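Thioesterase domain-containing protein (PDB 1IXL) is of unknown function but adopts a hot-dog fold and, like other members of the thioesterase superfamily, may hydrolyse acyl-CoA thioesters. Local coordinates at residues M1-Q6 with P20-E25; R14-K19 with V30-I35; E42-V46 with P80-G84; K72-T78 with V114-Y120. One frame throughout, in Å; residues are numbered along the deposited sequence.

Interaction 1: residues M1-Q6 with P20-E25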
loop_
_atom_site.group_PDB
_atom_site.type_symbol
_atom_site.label_atom_id
_atom_site.label_comp_id
_atom_site.label_asym_id
_atom_site.label_seq_id
_atom_site.Cartn_x
_atom_site.Cartn_y
_atom_site.Cartn_z
HETATM N N MSE A 1 -17.218 -12.213 1.620
HETATM C CA MSE A 1 -16.547 -11.211 2.502
HETATM C C MSE A 1 -17.525 -10.109 2.918
HETATM O O MSE A 1 -18.481 -9.817 2.205
HETATM C CB MSE A 1 -15.392 -10.552 1.745
HETATM C CG MSE A 1 -15.805 -9.282 1.033
HETATM SE SE MSE A 1 -14.492 -8.542 0.079
HETATM C CE MSE A 1 -13.999 -9.977 -0.878
ATOM N N ILE A 2 -17.274 -9.488 4.062
ATOM C CA ILE A 2 -18.107 -8.378 4.504
ATOM C C ILE A 2 -17.251 -7.118 4.324
ATOM O O ILE A 2 -16.180 -6.987 4.933
ATOM C CB ILE A 2 -18.515 -8.497 5.990
ATOM C CG1 ILE A 2 -19.363 -9.751 6.199
ATOM C CG2 ILE A 2 -19.274 -7.236 6.421
ATOM C CD1 ILE A 2 -19.805 -9.966 7.640
ATOM N N PRO A 3 -17.700 -6.194 3.466
ATOM C CA PRO A 3 -16.985 -4.937 3.195
ATOM C C PRO A 3 -16.928 -4.110 4.468
ATOM O O PRO A 3 -17.803 -4.215 5.322
ATOM C CB PRO A 3 -17.858 -4.252 2.141
ATOM C CG PRO A 3 -18.598 -5.406 1.494
ATOM C CD PRO A 3 -18.935 -6.273 2.671
ATOM N N VAL A 4 -15.890 -3.299 4.606
ATOM C CA VAL A 4 -15.783 -2.457 5.780
ATOM C C VAL A 4 -15.465 -1.091 5.221
ATOM O O VAL A 4 -14.782 -0.992 4.202
ATOM C CB VAL A 4 -14.643 -2.931 6.699
ATOM C CG1 VAL A 4 -14.656 -2.155 7.997
ATOM C CG2 VAL A 4 -14.795 -4.411 6.970
ATOM N N GLU A 5 -15.980 -0.040 5.849
ATOM C CA GLU A 5 -15.690 1.299 5.370
ATOM C C GLU A 5 -14.249 1.651 5.754
ATOM O O GLU A 5 -13.678 1.075 6.692
ATOM C CB GLU A 5 -16.672 2.312 5.980
ATOM C CG GLU A 5 -16.955 2.102 7.451
ATOM C CD GLU A 5 -18.104 2.974 7.966
ATOM O OE1 GLU A 5 -19.154 3.057 7.280
ATOM O OE2 GLU A 5 -17.964 3.561 9.059
ATOM N N GLN A 6 -13.665 2.586 5.018
ATOM C CA GLN A 6 -12.305 3.009 5.296
ATOM C C GLN A 6 -12.292 3.837 6.577
ATOM O O GLN A 6 -12.946 4.887 6.659
ATOM C CB GLN A 6 -11.773 3.852 4.147
ATOM C CG GLN A 6 -10.295 4.078 4.266
ATOM C CD GLN A 6 -9.696 4.652 3.017
ATOM O OE1 GLN A 6 -10.226 4.476 1.920
ATOM N NE2 GLN A 6 -8.564 5.321 3.165
ATOM N N PRO A 20 -8.574 2.626 -3.161
ATOM C CA PRO A 20 -8.863 1.313 -2.573
ATOM C C PRO A 20 -10.021 0.692 -3.359
ATOM O O PRO A 20 -10.980 1.389 -3.687
ATOM C CB PRO A 20 -9.252 1.655 -1.126
ATOM C CG PRO A 20 -8.615 3.032 -0.890
ATOM C CD PRO A 20 -8.833 3.717 -2.209
ATOM N N ILE A 21 -9.917 -0.591 -3.692
ATOM C CA ILE A 21 -10.985 -1.251 -4.433
ATOM C C ILE A 21 -11.560 -2.375 -3.595
ATOM O O ILE A 21 -12.569 -2.976 -3.949
ATOM C CB ILE A 21 -10.491 -1.809 -5.812
ATOM C CG1 ILE A 21 -9.307 -2.760 -5.627
ATOM C CG2 ILE A 21 -10.091 -0.663 -6.710
ATOM C CD1 ILE A 21 -8.802 -3.392 -6.941
ATOM N N LEU A 22 -10.917 -2.664 -2.470
ATOM C CA LEU A 22 -11.419 -3.712 -1.596
ATOM C C LEU A 22 -10.848 -3.592 -0.195
ATOM O O LEU A 22 -9.633 -3.478 -0.018
ATOM C CB LEU A 22 -11.083 -5.100 -2.167
ATOM C CG LEU A 22 -11.787 -6.314 -1.529
ATOM C CD1 LEU A 22 -11.614 -7.523 -2.448
ATOM C CD2 LEU A 22 -11.208 -6.625 -0.155
ATOM N N ILE A 23 -11.730 -3.589 0.799
ATOM C CA ILE A 23 -11.280 -3.541 2.182
ATOM C C ILE A 23 -12.164 -4.479 2.991
ATOM O O ILE A 23 -13.384 -4.326 3.010
ATOM C CB ILE A 23 -11.405 -2.138 2.826
ATOM C CG1 ILE A 23 -10.708 -1.064 1.979
ATOM C CG2 ILE A 23 -10.781 -2.176 4.245
ATOM C CD1 ILE A 23 -10.877 0.378 2.532
ATOM N N LYS A 24 -11.550 -5.455 3.642
ATOM C CA LYS A 24 -12.292 -6.367 4.483
ATOM C C LYS A 24 -11.387 -6.649 5.674
ATOM O O LYS A 24 -10.252 -6.151 5.726
ATOM C CB LYS A 24 -12.607 -7.664 3.738
ATOM C CG LYS A 24 -11.411 -8.501 3.360
ATOM C CD LYS A 24 -11.870 -9.766 2.668
ATOM C CE LYS A 24 -10.725 -10.715 2.402
ATOM N NZ LYS A 24 -11.207 -11.964 1.722
ATOM N N GLU A 25 -11.878 -7.452 6.614
ATOM C CA GLU A 25 -11.107 -7.807 7.802
ATOM C C GLU A 25 -9.738 -8.402 7.456
ATOM O O GLU A 25 -9.644 -9.432 6.778
ATOM C CB GLU A 25 -11.880 -8.828 8.632
ATOM C CG GLU A 25 -11.100 -9.412 9.813
ATOM C CD GLU A 25 -10.832 -8.397 10.905
ATOM O OE1 GLU A 25 -11.409 -7.289 10.848
ATOM O OE2 GLU A 25 -10.048 -8.720 11.825
HETATM O O HOH W 1 -14.585 -7.498 6.985
#
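I23, M1 and K24 carry most of the contact by which residues 1-6 fold across onto strand 19-24, an outermost strand of the hot-dog sheet. The pair illustrates how an irregular N-terminal tail can be fastened to a sheet with few directed bonds. I23 is engaged at both its backbone and its side chain. Its carbonyl O accepts a hydrogen bond from V4 N at 3.1 Å, bent to 145° at the hydrogen, with the donor tilted 32° from the carbonyl plane. Its CD1 rests 3.9 Å from Q6 CB, and L61 of helix 48-63 packs on both residues. Beyond this touch the Q6 amide directs NE2 to T8 O and Y57 OH, while OE1 lies 3.5 Å from P20 CG.

M1, present as selenomethionine, bends at chi3 (52°) and meets L22 tip to tip: SE is 3.8 Å from L22 CD2, and CE is 3.8 Å from L22 CD1. An alanine in place of L22 would remove both methyl groups, and the selenium end of M1 would probably lose part of its apolar seat, keep the K24 chain, and turn more easily. K24 adds the third element, its extended chain crossing M1 at about a right angle, with CD 3.7 Å from M1 CB. At the end of the strand a water donates to I2 O at 2.6 Å and accepts from E25 N at 2.7 Å.

Interaction 2: residues R14-K19 with V30-I35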
loop_
_atom_site.group_PDB
_atom_site.type_symbol
_atom_site.label_atom_id
_atom_site.label_comp_id
_atom_site.label_asym_id
_atom_site.label_seq_id
_atom_site.Cartn_x
_atom_site.Cartn_y
_atom_site.Cartn_z
ATOM N N ARG A 14 -5.846 9.867 -4.474
ATOM C CA ARG A 14 -6.256 8.780 -5.345
ATOM C C ARG A 14 -5.393 8.773 -6.599
ATOM O O ARG A 14 -5.257 7.754 -7.266
ATOM C CB ARG A 14 -7.735 8.952 -5.720
ATOM C CG ARG A 14 -8.677 8.845 -4.529
ATOM C CD ARG A 14 -9.015 7.402 -4.213
ATOM N NE ARG A 14 -9.609 7.262 -2.885
ATOM C CZ ARG A 14 -8.906 7.105 -1.765
ATOM N NH1 ARG A 14 -7.556 7.056 -1.796
ATOM N NH2 ARG A 14 -9.559 7.021 -0.606
ATOM N N ILE A 15 -4.804 9.919 -6.903
ATOM C CA ILE A 15 -3.982 10.063 -8.101
ATOM C C ILE A 15 -2.511 9.725 -7.912
ATOM O O ILE A 15 -1.871 9.190 -8.822
ATOM C CB ILE A 15 -4.070 11.503 -8.637
ATOM C CG1 ILE A 15 -5.512 11.819 -9.026
ATOM C CG2 ILE A 15 -3.113 11.692 -9.826
ATOM C CD1 ILE A 15 -6.172 10.725 -9.855
ATOM N N LEU A 16 -1.989 10.020 -6.724
ATOM C CA LEU A 16 -0.566 9.797 -6.440
ATOM C C LEU A 16 -0.256 8.530 -5.669
ATOM O O LEU A 16 0.842 7.997 -5.767
ATOM C CB LEU A 16 -0.003 10.982 -5.654
ATOM C CG LEU A 16 0.035 12.320 -6.381
ATOM C CD1 LEU A 16 0.287 13.432 -5.372
ATOM C CD2 LEU A 16 1.118 12.286 -7.481
ATOM N N VAL A 17 -1.230 8.034 -4.919
ATOM C CA VAL A 17 -1.007 6.857 -4.106
ATOM C C VAL A 17 -1.915 5.699 -4.483
ATOM O O VAL A 17 -1.457 4.563 -4.613
ATOM C CB VAL A 17 -1.170 7.231 -2.599
ATOM C CG1 VAL A 17 -0.768 6.057 -1.701
ATOM C CG2 VAL A 17 -0.323 8.472 -2.301
ATOM N N GLY A 18 -3.205 5.967 -4.637
ATOM C CA GLY A 18 -4.079 4.888 -5.022
ATOM C C GLY A 18 -5.525 4.982 -4.598
ATOM O O GLY A 18 -5.890 5.790 -3.746
ATOM N N LYS A 19 -6.336 4.125 -5.214
ATOM C CA LYS A 19 -7.771 4.047 -4.971
ATOM C C LYS A 19 -8.063 2.676 -4.395
ATOM O O LYS A 19 -7.821 1.659 -5.035
ATOM C CB LYS A 19 -8.527 4.228 -6.298
ATOM C CG LYS A 19 -8.175 5.523 -7.033
ATOM C CD LYS A 19 -8.873 5.608 -8.401
ATOM C CE LYS A 19 -8.670 6.971 -9.046
ATOM N NZ LYS A 19 -9.382 7.084 -10.356
ATOM N N VAL A 30 -5.629 -2.047 -3.289
ATOM C CA VAL A 30 -5.631 -0.668 -3.760
ATOM C C VAL A 30 -4.970 -0.643 -5.143
ATOM O O VAL A 30 -3.956 -1.296 -5.360
ATOM C CB VAL A 30 -4.818 0.243 -2.806
ATOM C CG1 VAL A 30 -4.976 1.694 -3.224
ATOM C CG2 VAL A 30 -5.269 0.032 -1.349
ATOM N N GLU A 31 -5.544 0.107 -6.073
ATOM C CA GLU A 31 -4.988 0.161 -7.418
ATOM C C GLU A 31 -4.460 1.552 -7.733
ATOM O O GLU A 31 -4.935 2.558 -7.189
ATOM C CB GLU A 31 -6.048 -0.237 -8.450
ATOM C CG GLU A 31 -7.327 0.568 -8.365
ATOM C CD GLU A 31 -8.266 0.312 -9.549
ATOM O OE1 GLU A 31 -8.397 -0.862 -9.958
ATOM O OE2 GLU A 31 -8.871 1.283 -10.055
ATOM N N LEU A 32 -3.467 1.602 -8.613
ATOM C CA LEU A 32 -2.883 2.874 -8.997
ATOM C C LEU A 32 -2.506 2.865 -10.471
ATOM O O LEU A 32 -1.838 1.938 -10.949
ATOM C CB LEU A 32 -1.622 3.157 -8.170
ATOM C CG LEU A 32 -0.752 4.377 -8.524
ATOM C CD1 LEU A 32 -1.510 5.665 -8.255
ATOM C CD2 LEU A 32 0.521 4.360 -7.667
ATOM N N GLU A 33 -2.966 3.888 -11.181
ATOM C CA GLU A 33 -2.627 4.070 -12.591
ATOM C C GLU A 33 -1.411 4.995 -12.526
ATOM O O GLU A 33 -1.503 6.109 -11.992
ATOM C CB GLU A 33 -3.766 4.775 -13.343
ATOM C CG GLU A 33 -4.927 3.858 -13.713
ATOM C CD GLU A 33 -4.543 2.834 -14.766
ATOM O OE1 GLU A 33 -5.382 1.950 -15.066
ATOM O OE2 GLU A 33 -3.405 2.921 -15.297
ATOM N N THR A 34 -0.270 4.537 -13.019
ATOM C CA THR A 34 0.912 5.387 -12.974
ATOM C C THR A 34 0.809 6.498 -14.012
ATOM O O THR A 34 0.273 6.284 -15.108
ATOM C CB THR A 34 2.194 4.578 -13.181
ATOM O OG1 THR A 34 2.129 3.859 -14.417
ATOM C CG2 THR A 34 2.381 3.606 -12.028
ATOM N N ILE A 35 1.296 7.686 -13.650
ATOM C CA ILE A 35 1.247 8.855 -14.527
ATOM C C ILE A 35 2.617 9.417 -14.848
ATOM O O ILE A 35 3.618 9.087 -14.200
ATOM C CB ILE A 35 0.384 10.004 -13.935
ATOM C CG1 ILE A 35 0.893 10.381 -12.540
ATOM C CG2 ILE A 35 -1.078 9.576 -13.890
ATOM C CD1 ILE A 35 0.128 11.553 -11.905
HETATM O O HOH W 2 -4.810 6.079 -9.579
HETATM O O HOH W 3 -3.047 8.032 -10.944
#
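K19 and E31 form an antiparallel hydrogen-bonded pair, a compact example of backbone groups satisfying one another where a loop becomes a strand. K19 N gives its hydrogen to E31 O at 2.9 Å, nearly straight (169°) and in the carbonyl plane. The return bond, from E31 N to K19 O, has the same 2.9 Å length, but its donor stands above the carbonyl plane, 36° out of it.

Just before the pair, R14 NH1 reaches G18 O at 2.9 Å and also bonds Y57 OH, so the arginine ties the loop to helix 48-63. Where the two segments diverge, waters replace direct bonds. One donates to R14 O at 2.9 Å and accepts a longer bond from E33 N; another donates to both I15 O and E33 O, 2.7 Å from each. The carboxylate of E31 is engaged outside the pair, OE1 forming a salt bridge with K86.

L32 carries its CG anti to the backbone N (chi1 173°), and CD1 comes 3.6 Å from I15 O, while I15 CG2 and I35 CD1 meet at 3.9 Å. G18 must be glycine: a CB would jam against the preceding carbonyl and clash with V30 CG1.

The pair lies where edge strand 19-24 begins against strand 27-33. V30 and L32 bear on L54 of helix 48-63, and on its other side strand 27-33 is hydrogen-bonded to strand 86-97.

Interaction 3: residues E42-V46 with P80-G84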
loop_
_atom_site.group_PDB
_atom_site.type_symbol
_atom_site.label_atom_id
_atom_site.label_comp_id
_atom_site.label_asym_id
_atom_site.label_seq_id
_atom_site.Cartn_x
_atom_site.Cartn_y
_atom_site.Cartn_z
ATOM N N GLU A 42 13.643 9.671 -19.432
ATOM C CA GLU A 42 12.917 9.723 -20.706
ATOM C C GLU A 42 12.381 8.379 -21.166
ATOM O O GLU A 42 11.539 8.321 -22.061
ATOM C CB GLU A 42 13.802 10.290 -21.823
ATOM C CG GLU A 42 15.241 10.569 -21.438
ATOM C CD GLU A 42 16.186 10.547 -22.638
ATOM O OE1 GLU A 42 16.568 9.437 -23.085
ATOM O OE2 GLU A 42 16.540 11.639 -23.140
ATOM N N LYS A 43 12.874 7.298 -20.573
ATOM C CA LYS A 43 12.411 5.974 -20.949
ATOM C C LYS A 43 11.091 5.633 -20.269
ATOM O O LYS A 43 10.492 4.590 -20.542
ATOM C CB LYS A 43 13.467 4.917 -20.618
ATOM C CG LYS A 43 14.690 4.937 -21.535
ATOM C CD LYS A 43 15.414 6.276 -21.512
ATOM C CE LYS A 43 16.648 6.252 -22.408
ATOM N NZ LYS A 43 16.291 5.884 -23.811
ATOM N N GLY A 44 10.649 6.513 -19.375
ATOM C CA GLY A 44 9.380 6.303 -18.701
ATOM C C GLY A 44 9.433 5.466 -17.437
ATOM O O GLY A 44 8.406 4.974 -16.983
ATOM N N LEU A 45 10.621 5.297 -16.870
ATOM C CA LEU A 45 10.755 4.509 -15.659
ATOM C C LEU A 45 10.085 5.235 -14.485
ATOM O O LEU A 45 10.373 6.398 -14.217
ATOM C CB LEU A 45 12.237 4.245 -15.362
ATOM C CG LEU A 45 12.604 3.494 -14.080
ATOM C CD1 LEU A 45 12.023 2.075 -14.119
ATOM C CD2 LEU A 45 14.129 3.442 -13.948
ATOM N N VAL A 46 9.162 4.544 -13.820
ATOM C CA VAL A 46 8.456 5.098 -12.673
ATOM C C VAL A 46 9.289 4.968 -11.399
ATOM O O VAL A 46 9.860 3.922 -11.107
ATOM C CB VAL A 46 7.095 4.392 -12.465
ATOM C CG1 VAL A 46 6.448 4.874 -11.141
ATOM C CG2 VAL A 46 6.172 4.711 -13.647
ATOM N N PRO A 80 10.759 -3.561 -12.988
ATOM C CA PRO A 80 10.636 -2.118 -13.189
ATOM C C PRO A 80 9.221 -1.747 -13.601
ATOM O O PRO A 80 8.542 -2.513 -14.275
ATOM C CB PRO A 80 11.665 -1.835 -14.285
ATOM C CG PRO A 80 11.572 -3.101 -15.147
ATOM C CD PRO A 80 11.560 -4.179 -14.069
ATOM N N VAL A 81 8.767 -0.570 -13.185
ATOM C CA VAL A 81 7.423 -0.122 -13.523
ATOM C C VAL A 81 7.559 1.021 -14.518
ATOM O O VAL A 81 8.399 1.906 -14.352
ATOM C CB VAL A 81 6.656 0.362 -12.244
ATOM C CG1 VAL A 81 5.340 1.035 -12.623
ATOM C CG2 VAL A 81 6.383 -0.823 -11.337
ATOM N N LYS A 82 6.733 0.993 -15.556
ATOM C CA LYS A 82 6.783 2.010 -16.598
ATOM C C LYS A 82 5.521 2.863 -16.591
ATOM O O LYS A 82 4.441 2.360 -16.309
ATOM C CB LYS A 82 6.979 1.306 -17.959
ATOM C CG LYS A 82 6.134 1.835 -19.090
ATOM C CD LYS A 82 6.273 0.981 -20.357
ATOM C CE LYS A 82 7.613 1.191 -21.028
ATOM N NZ LYS A 82 7.801 2.608 -21.468
ATOM N N VAL A 83 5.647 4.156 -16.873
ATOM C CA VAL A 83 4.468 5.031 -16.895
ATOM C C VAL A 83 3.414 4.398 -17.785
ATOM O O VAL A 83 3.727 3.937 -18.880
ATOM C CB VAL A 83 4.789 6.431 -17.455
ATOM C CG1 VAL A 83 3.490 7.149 -17.844
ATOM C CG2 VAL A 83 5.544 7.243 -16.415
ATOM N N GLY A 84 2.171 4.374 -17.315
ATOM C CA GLY A 84 1.114 3.746 -18.084
ATOM C C GLY A 84 0.726 2.409 -17.473
ATOM O O GLY A 84 -0.357 1.892 -17.751
HETATM O O HOH W 4 10.933 3.127 -22.539
HETATM O O HOH W 5 9.972 1.035 -11.218
#
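G44 and V46 meet V81 and V83 through two backbone hydrogen bonds that flank the facing residues L45 and K82. V83 N donates to G44 O at 2.9 Å, in the carbonyl plane, and V46 N donates to V81 O at 2.8 Å, nearly straight at 169° but with the donor tilted 25° from the V81 carbonyl plane. G44 O also receives a CA-H...O contact from K82. A further bond from K82 NZ to K43 O is weak.

Water extends the polar network. One molecule donates to V46 O at 2.9 Å and accepts from V81 N at 2.8 Å. Beyond the segments, K82 N is held by D85 OD2 and L45 N by D41 OD2.

The apolar contacts centre on V46. Its CB lies 3.8 Å from V81 CG1, and its CG2, turned anti to the carbonyl carbon, sits 3.8 Å from V83 CG2 and closely against V83 N, at 3.3 Å. On another flank the L45 side chain crosses P80 at about a right angle, CD1 3.9 Å from P80 CB. The positive phi of G44 (87°) suits a glycine, since a CB would jam against the K43 carbonyl.

The whole is a single beta bridge between two loops that run at a steep angle. In this hot-dog fold it joins the approach to helix 48-63 to the connection between strands 68-77 and 86-97.

Interaction 4: residues K72-T78 with V114-Y120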
loop_
_atom_site.group_PDB
_atom_site.type_symbol
_atom_site.label_atom_id
_atom_site.label_comp_id
_atom_site.label_asym_id
_atom_site.label_seq_id
_atom_site.Cartn_x
_atom_site.Cartn_y
_atom_site.Cartn_z
ATOM N N LYS A 72 8.134 0.315 10.203
ATOM C CA LYS A 72 9.266 -0.243 9.486
ATOM C C LYS A 72 8.773 -1.028 8.289
ATOM O O LYS A 72 7.643 -1.534 8.280
ATOM C CB LYS A 72 10.035 -1.173 10.433
ATOM C CG LYS A 72 11.237 -1.831 9.839
ATOM C CD LYS A 72 11.872 -2.788 10.858
ATOM C CE LYS A 72 11.005 -4.021 11.056
ATOM N NZ LYS A 72 11.805 -5.192 11.521
ATOM N N ALA A 73 9.631 -1.148 7.285
ATOM C CA ALA A 73 9.277 -1.888 6.089
ATOM C C ALA A 73 10.525 -2.449 5.431
ATOM O O ALA A 73 11.595 -1.855 5.501
ATOM C CB ALA A 73 8.535 -0.968 5.113
ATOM N N GLU A 74 10.387 -3.616 4.828
ATOM C CA GLU A 74 11.478 -4.231 4.095
ATOM C C GLU A 74 10.817 -4.527 2.756
ATOM O O GLU A 74 9.761 -5.165 2.711
ATOM C CB GLU A 74 11.923 -5.519 4.786
ATOM C CG GLU A 74 12.449 -5.255 6.202
ATOM C CD GLU A 74 12.527 -6.517 7.041
ATOM O OE1 GLU A 74 11.637 -7.392 6.896
ATOM O OE2 GLU A 74 13.472 -6.625 7.859
ATOM N N VAL A 75 11.392 -4.046 1.669
ATOM C CA VAL A 75 10.780 -4.288 0.367
ATOM C C VAL A 75 11.819 -4.665 -0.677
ATOM O O VAL A 75 13.000 -4.313 -0.562
ATOM C CB VAL A 75 10.013 -3.050 -0.147
ATOM C CG1 VAL A 75 8.843 -2.710 0.804
ATOM C CG2 VAL A 75 10.972 -1.854 -0.288
ATOM N N ARG A 76 11.372 -5.407 -1.677
ATOM C CA ARG A 76 12.218 -5.827 -2.791
ATOM C C ARG A 76 11.458 -5.403 -4.029
ATOM O O ARG A 76 10.256 -5.686 -4.165
ATOM C CB ARG A 76 12.382 -7.355 -2.841
ATOM C CG ARG A 76 13.211 -7.939 -1.725
ATOM C CD ARG A 76 13.134 -9.462 -1.709
ATOM N NE ARG A 76 13.745 -9.988 -0.491
ATOM C CZ ARG A 76 15.054 -10.142 -0.329
ATOM N NH1 ARG A 76 15.885 -9.818 -1.316
ATOM N NH2 ARG A 76 15.532 -10.602 0.824
ATOM N N PHE A 77 12.137 -4.703 -4.921
ATOM C CA PHE A 77 11.507 -4.275 -6.153
ATOM C C PHE A 77 11.909 -5.386 -7.110
ATOM O O PHE A 77 13.082 -5.586 -7.378
ATOM C CB PHE A 77 12.074 -2.924 -6.576
ATOM C CG PHE A 77 11.736 -1.813 -5.616
ATOM C CD1 PHE A 77 12.402 -1.702 -4.391
ATOM C CD2 PHE A 77 10.749 -0.900 -5.923
ATOM C CE1 PHE A 77 12.074 -0.682 -3.490
ATOM C CE2 PHE A 77 10.410 0.132 -5.024
ATOM C CZ PHE A 77 11.081 0.228 -3.809
ATOM N N THR A 78 10.930 -6.106 -7.616
ATOM C CA THR A 78 11.207 -7.263 -8.459
ATOM C C THR A 78 11.194 -7.016 -9.964
ATOM O O THR A 78 11.889 -7.713 -10.715
ATOM C CB THR A 78 10.223 -8.390 -8.100
ATOM O OG1 THR A 78 8.885 -7.920 -8.279
ATOM C CG2 THR A 78 10.381 -8.778 -6.623
ATOM N N VAL A 114 5.691 -6.794 -9.009
ATOM C CA VAL A 114 6.680 -5.744 -9.242
ATOM C C VAL A 114 7.314 -5.317 -7.911
ATOM O O VAL A 114 8.372 -4.699 -7.891
ATOM C CB VAL A 114 6.061 -4.496 -9.956
ATOM C CG1 VAL A 114 5.470 -4.913 -11.302
ATOM C CG2 VAL A 114 4.984 -3.836 -9.078
ATOM N N LEU A 115 6.642 -5.631 -6.801
ATOM C CA LEU A 115 7.179 -5.322 -5.480
ATOM C C LEU A 115 6.636 -6.301 -4.447
ATOM O O LEU A 115 5.483 -6.701 -4.524
ATOM C CB LEU A 115 6.810 -3.886 -5.043
ATOM C CG LEU A 115 7.295 -3.501 -3.619
ATOM C CD1 LEU A 115 7.601 -2.007 -3.573
ATOM C CD2 LEU A 115 6.240 -3.870 -2.542
ATOM N N GLU A 116 7.466 -6.689 -3.487
ATOM C CA GLU A 116 7.003 -7.563 -2.411
ATOM C C GLU A 116 7.619 -7.019 -1.134
ATOM O O GLU A 116 8.780 -6.585 -1.118
ATOM C CB GLU A 116 7.435 -9.032 -2.625
ATOM C CG GLU A 116 8.925 -9.214 -2.939
ATOM C CD GLU A 116 9.372 -10.670 -2.968
ATOM O OE1 GLU A 116 8.606 -11.514 -3.481
ATOM O OE2 GLU A 116 10.499 -10.958 -2.490
ATOM N N GLY A 117 6.859 -7.035 -0.051
ATOM C CA GLY A 117 7.432 -6.516 1.173
ATOM C C GLY A 117 6.675 -6.843 2.430
ATOM O O GLY A 117 5.538 -7.308 2.365
ATOM N N LYS A 118 7.335 -6.628 3.565
ATOM C CA LYS A 118 6.737 -6.831 4.872
ATOM C C LYS A 118 6.634 -5.444 5.488
ATOM O O LYS A 118 7.610 -4.692 5.489
ATOM C CB LYS A 118 7.616 -7.708 5.758
ATOM C CG LYS A 118 7.585 -9.178 5.394
ATOM C CD LYS A 118 7.949 -10.044 6.600
ATOM C CE LYS A 118 8.282 -11.464 6.152
ATOM N NZ LYS A 118 7.575 -11.804 4.879
ATOM N N PHE A 119 5.452 -5.096 5.980
ATOM C CA PHE A 119 5.231 -3.792 6.591
ATOM C C PHE A 119 4.839 -3.994 8.062
ATOM O O PHE A 119 3.870 -4.697 8.367
ATOM C CB PHE A 119 4.134 -3.043 5.824
ATOM C CG PHE A 119 4.525 -2.695 4.407
ATOM C CD1 PHE A 119 4.687 -3.693 3.451
ATOM C CD2 PHE A 119 4.817 -1.381 4.059
ATOM C CE1 PHE A 119 5.147 -3.378 2.153
ATOM C CE2 PHE A 119 5.269 -1.058 2.780
ATOM C CZ PHE A 119 5.436 -2.051 1.832
ATOM N N TYR A 120 5.616 -3.387 8.958
ATOM C CA TYR A 120 5.404 -3.489 10.403
ATOM C C TYR A 120 4.637 -2.250 10.819
ATOM O O TYR A 120 5.184 -1.139 10.867
ATOM C CB TYR A 120 6.757 -3.598 11.128
ATOM C CG TYR A 120 7.593 -4.760 10.637
ATOM C CD1 TYR A 120 8.106 -4.769 9.343
ATOM C CD2 TYR A 120 7.843 -5.871 11.452
ATOM C CE1 TYR A 120 8.841 -5.844 8.866
ATOM C CE2 TYR A 120 8.573 -6.953 10.984
ATOM C CZ TYR A 120 9.069 -6.932 9.689
ATOM O OH TYR A 120 9.785 -7.989 9.192
#
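An antiparallel strand pair at the edge of the hot-dog sheet brings K72 against Y120, F77 against L115 and the residues between them into register, the two axes 172° apart. Backbone bonds run along it, from Y120 N to K72 O (2.8 Å) through the E74-K118 and R76-E116 pairs to T78 N and V114 O; its two faces differ.

On the face of K72, E74 and Y120, the lysine bends at chi3 (72°) and lies over the tyrosine ring. Its CE stands 3.4 Å from the ring centroid in a CH-pi contact, and NZ, 3.8 Å from the same centroid, adds a cation-pi interaction. Y120 OH donates to E74 OE1 at 3.0 Å, meeting it from above the carboxylate plane (52° out of it). A leucine at Y120 would probably leave the K72 ammonium without its aromatic face and E74 OE1 without this donor. Further along, R76 NE and E116 OE2 make a long salt bridge.

The other face is apolar. V75 packs beside side-chain-less G117 and sends CG1 to F119 CZ, 3.6 Å away, while F119 also touches helix 48-63 at A55 and A59. L115 CD1 lies over one face of the F77 ring, 3.8 Å from CE2.

Overall arrangement
From the N terminus, interaction 1 closes the first loop by bringing the tail back to strand 19-24. Interaction 2 crosses it, since residues 14-19 precede 20-25 and their partners 30-35 follow; the two touch through R14 and P20 and through I21 and E31. Both are complete before the second pair begins. Interaction 3 spans helix 48-63 and strand 68-77, and interaction 4 crosses it, opening at 72-78 and closing beyond strands 86-97 and 100-109. Packing between V81 and V114 joins these two, while T34 links interaction 2 to the 80-84 loop. Interactions 1 and 4 lie at the two outermost strands of one sheet, centres about 22 Å apart.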